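Local atomic coordinates of Phi class glutathione transferase GSTF1 (Populus tremula x Populus tremuloides, PDB entry 4RI6), a protein that probably catalyses the conjugation of glutathione to electrophilic substrates RX, releasing a halide anion, and binds glutathione as a Phi class transferase of detoxification. Residues Lys142-Tyr147 with Tyr184-Arg189. Numbering follows the deposited sequence.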
ATOM      1  N   LYS A 142      -8.336  17.163   2.979  1.00 18.19           N
ATOM      2  CA  LYS A 142      -9.505  16.292   3.097  1.00 19.14           C
ATOM      3  C   LYS A 142      -9.197  15.030   3.904  1.00 17.89           C
ATOM      4  O   LYS A 142     -10.002  14.609   4.728  1.00 17.94           O
ATOM      5  CB  LYS A 142     -10.047  15.921   1.705  1.00 23.98           C
ATOM      6  CG  LYS A 142     -10.719  17.105   0.982  1.00 29.29           C
ATOM      7  CD  LYS A 142     -12.176  17.295   1.380  1.00 33.51           C
ATOM      8  CE  LYS A 142     -12.576  18.772   1.351  1.00 34.96           C
ATOM      9  NZ  LYS A 142     -13.890  19.075   2.007  1.00 37.62           N
ATOM     10  N   VAL A 143      -8.045  14.413   3.659  1.00 16.61           N
ATOM     11  CA  VAL A 143      -7.630  13.275   4.459  1.00 16.31           C
ATOM     12  C   VAL A 143      -7.511  13.657   5.936  1.00 16.67           C
ATOM     13  O   VAL A 143      -7.972  12.939   6.824  1.00 16.46           O
ATOM     14  CB  VAL A 143      -6.282  12.723   3.956  1.00 17.45           C
ATOM     15  CG1 VAL A 143      -5.788  11.614   4.825  1.00 16.42           C
ATOM     16  CG2 VAL A 143      -6.416  12.227   2.524  1.00 18.16           C
ATOM     17  N   LEU A 144      -6.852  14.774   6.202  1.00 16.28           N
ATOM     18  CA  LEU A 144      -6.608  15.174   7.593  1.00 16.10           C
ATOM     19  C   LEU A 144      -7.883  15.621   8.307  1.00 16.87           C
ATOM     20  O   LEU A 144      -7.954  15.522   9.538  1.00 17.05           O
ATOM     21  CB  LEU A 144      -5.543  16.263   7.641  1.00 16.80           C
ATOM     22  CG  LEU A 144      -4.149  15.768   7.208  1.00 17.62           C
ATOM     23  CD1 LEU A 144      -3.161  16.930   7.189  1.00 17.78           C
ATOM     24  CD2 LEU A 144      -3.615  14.630   8.117  1.00 18.49           C
ATOM     25  N   ASP A 145      -8.913  16.044   7.564  1.00 16.46           N
ATOM     26  CA  ASP A 145     -10.217  16.316   8.194  1.00 16.49           C
ATOM     27  C   ASP A 145     -10.827  15.015   8.732  1.00 16.30           C
ATOM     28  O   ASP A 145     -11.507  15.012   9.764  1.00 18.15           O
ATOM     29  CB  ASP A 145     -11.194  16.981   7.219  1.00 17.61           C
ATOM     30  CG  ASP A 145     -10.867  18.437   6.911  1.00 19.56           C
ATOM     31  OD1 ASP A 145     -10.210  19.114   7.740  1.00 19.44           O
ATOM     32  OD2 ASP A 145     -11.326  18.908   5.826  1.00 20.79           O
ATOM     33  N   ILE A 146     -10.603  13.914   8.020  1.00 15.95           N
ATOM     34  CA  ILE A 146     -11.064  12.614   8.471  1.00 16.54           C
ATOM     35  C   ILE A 146     -10.247  12.143   9.667  1.00 16.48           C
ATOM     36  O   ILE A 146     -10.801  11.640  10.652  1.00 18.09           O
ATOM     37  CB  ILE A 146     -11.011  11.590   7.337  1.00 17.75           C
ATOM     38  CG1 ILE A 146     -11.970  12.031   6.241  1.00 18.76           C
ATOM     39  CG2 ILE A 146     -11.350  10.199   7.860  1.00 18.05           C
ATOM     40  CD1 ILE A 146     -11.822  11.311   4.968  1.00 22.19           C
ATOM     41  N   TYR A 147      -8.935  12.358   9.619  1.00 15.62           N
ATOM     42  CA  TYR A 147      -8.087  12.027  10.755  1.00 16.07           C
ATOM     43  C   TYR A 147      -8.471  12.850  11.971  1.00 17.03           C
ATOM     44  O   TYR A 147      -8.420  12.357  13.078  1.00 17.28           O
ATOM     45  CB  TYR A 147      -6.611  12.263  10.448  1.00 16.19           C
ATOM     46  CG  TYR A 147      -5.929  11.286   9.515  1.00 16.26           C
ATOM     47  CD1 TYR A 147      -6.646  10.395   8.723  1.00 17.35           C
ATOM     48  CD2 TYR A 147      -4.541  11.250   9.449  1.00 16.50           C
ATOM     49  CE1 TYR A 147      -5.978   9.518   7.875  1.00 16.54           C
ATOM     50  CE2 TYR A 147      -3.889  10.385   8.624  1.00 16.47           C
ATOM     51  CZ  TYR A 147      -4.610   9.521   7.842  1.00 16.82           C
ATOM     52  OH  TYR A 147      -3.921   8.663   7.023  1.00 17.57           O
ATOM     53  N   TYR A 184       0.790  23.989   8.505  1.00 21.92           N
ATOM     54  CA  TYR A 184      -0.553  24.346   8.972  1.00 21.16           C
ATOM     55  C   TYR A 184      -1.575  23.218   8.746  1.00 19.58           C
ATOM     56  O   TYR A 184      -2.575  23.124   9.453  1.00 19.42           O
ATOM     57  CB  TYR A 184      -1.058  25.626   8.280  1.00 21.31           C
ATOM     58  CG  TYR A 184      -1.345  25.500   6.793  1.00 21.34           C
ATOM     59  CD1 TYR A 184      -2.590  25.085   6.324  1.00 22.17           C
ATOM     60  CD2 TYR A 184      -0.376  25.799   5.852  1.00 21.53           C
ATOM     61  CE1 TYR A 184      -2.845  24.966   4.965  1.00 22.95           C
ATOM     62  CE2 TYR A 184      -0.634  25.686   4.489  1.00 23.82           C
ATOM     63  CZ  TYR A 184      -1.866  25.276   4.051  1.00 24.62           C
ATOM     64  OH  TYR A 184      -2.125  25.160   2.693  1.00 27.30           O
ATOM     65  N   LEU A 185      -1.341  22.367   7.753  1.00 18.75           N
ATOM     66  CA  LEU A 185      -2.262  21.265   7.493  1.00 18.75           C
ATOM     67  C   LEU A 185      -2.413  20.376   8.718  1.00 18.74           C
ATOM     68  O   LEU A 185      -3.510  19.873   9.012  1.00 18.73           O
ATOM     69  CB  LEU A 185      -1.791  20.427   6.293  1.00 19.11           C
ATOM     70  CG  LEU A 185      -1.912  21.100   4.937  1.00 20.33           C
ATOM     71  CD1 LEU A 185      -1.126  20.337   3.906  1.00 21.67           C
ATOM     72  CD2 LEU A 185      -3.396  21.210   4.539  1.00 21.70           C
ATOM     73  N   PHE A 186      -1.311  20.218   9.442  1.00 18.61           N
ATOM     74  CA  PHE A 186      -1.280  19.418  10.659  1.00 18.76           C
ATOM     75  C   PHE A 186      -1.554  20.273  11.897  1.00 19.34           C
ATOM     76  O   PHE A 186      -2.343  19.893  12.763  1.00 20.74           O
ATOM     77  CB  PHE A 186       0.077  18.727  10.786  1.00 18.78           C
ATOM     78  CG  PHE A 186       0.360  17.750   9.669  1.00 18.01           C
ATOM     79  CD1 PHE A 186       0.839  18.178   8.438  1.00 18.06           C
ATOM     80  CD2 PHE A 186       0.129  16.397   9.850  1.00 19.02           C
ATOM     81  CE1 PHE A 186       1.090  17.255   7.414  1.00 18.15           C
ATOM     82  CE2 PHE A 186       0.376  15.487   8.838  1.00 18.87           C
ATOM     83  CZ  PHE A 186       0.857  15.914   7.627  1.00 18.39           C
ATOM     84  N   THR A 187      -0.926  21.441  11.970  1.00 19.05           N
ATOM     85  CA  THR A 187      -0.940  22.194  13.222  1.00 21.28           C
ATOM     86  C   THR A 187      -2.244  22.960  13.437  1.00 21.19           C
ATOM     87  O   THR A 187      -2.551  23.289  14.568  1.00 23.17           O
ATOM     88  CB  THR A 187       0.244  23.187  13.319  1.00 23.41           C
ATOM     89  OG1 THR A 187       0.138  24.178  12.290  1.00 24.33           O
ATOM     90  CG2 THR A 187       1.571  22.445  13.190  1.00 23.72           C
ATOM     91  N   SER A 188      -3.020  23.215  12.369  1.00 20.83           N
ATOM     92  CA  SER A 188      -4.295  23.949  12.479  1.00 20.36           C
ATOM     93  C   SER A 188      -5.477  23.058  12.868  1.00 20.62           C
ATOM     94  O   SER A 188      -6.579  23.552  13.133  1.00 23.17           O
ATOM     95  CB  SER A 188      -4.637  24.662  11.174  1.00 21.80           C
ATOM     96  OG  SER A 188      -5.065  23.743  10.178  1.00 23.23           O
ATOM     97  N   ARG A 189      -5.231  21.761  12.927  1.00 19.07           N
ATOM     98  CA  ARG A 189      -6.241  20.766  13.283  1.00 18.88           C
ATOM     99  C   ARG A 189      -5.881  20.233  14.670  1.00 19.28           C
ATOM    100  O   ARG A 189      -4.855  19.597  14.845  1.00 20.59           O
ATOM    101  CB  ARG A 189      -6.260  19.647  12.234  1.00 18.46           C
ATOM    102  CG  ARG A 189      -6.880  20.077  10.919  1.00 19.10           C
ATOM    103  CD  ARG A 189      -6.707  19.029   9.800  1.00 18.72           C
ATOM    104  NE  ARG A 189      -7.484  19.453   8.647  1.00 18.42           N
ATOM    105  CZ  ARG A 189      -7.102  20.373   7.770  1.00 19.08           C
ATOM    106  NH1 ARG A 189      -5.885  20.898   7.814  1.00 19.47           N
ATOM    107  NH2 ARG A 189      -7.951  20.782   6.855  1.00 18.51           N
TER
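Leu144 faces Phe186 with their CA atoms 7.5 Å apart, where residues 142-147 of helix 130-150 meet the short helix 184-187 and the residues that link it to helix 190-200. Leucine suits this buried place because its branched end can set both methyls against one ring, whose flat aromatic face readily takes a methyl. Leu144 CD1 sits over the centre of the Phe186 ring, 4.0 Å from the centroid and 5° off the normal, a CH-pi contact, and also rests against Leu185 CB; Leu144 CD2 reaches CE2 of the same ring. Phe110 and Val192 extend this apolar patch into helices 93-122 and 190-200.

Beside it, Arg189, at the N-cap position of helix 190-200, uses its length to reach Asp145 across the side of Leu144. Its chain is extended from CG to NE (chi3 172°), with Arg189 CD 3.7 Å from Leu144 CB. Arg189 NE and NH2 both grip Asp145 OD1 side-on, each at 2.9 Å, so one oxygen of this partly exposed carboxylate serves two N-H groups; it lies in the guanidinium plane, yet is approached from above the carboxylate, the planes being 41° apart. Arg189 NH1 donates to a lone pair of Leu185 O, 2.9 Å away. A methionine in place of Arg189 would probably leave Asp145 without its charge partner and Leu185 O without this donor. One guanidinium thus ties the Leu185 carbonyl of helix 184-187 to Asp145 on helix 130-150, joining parts of the all-helical C-terminal domain by charge alongside apolar contact.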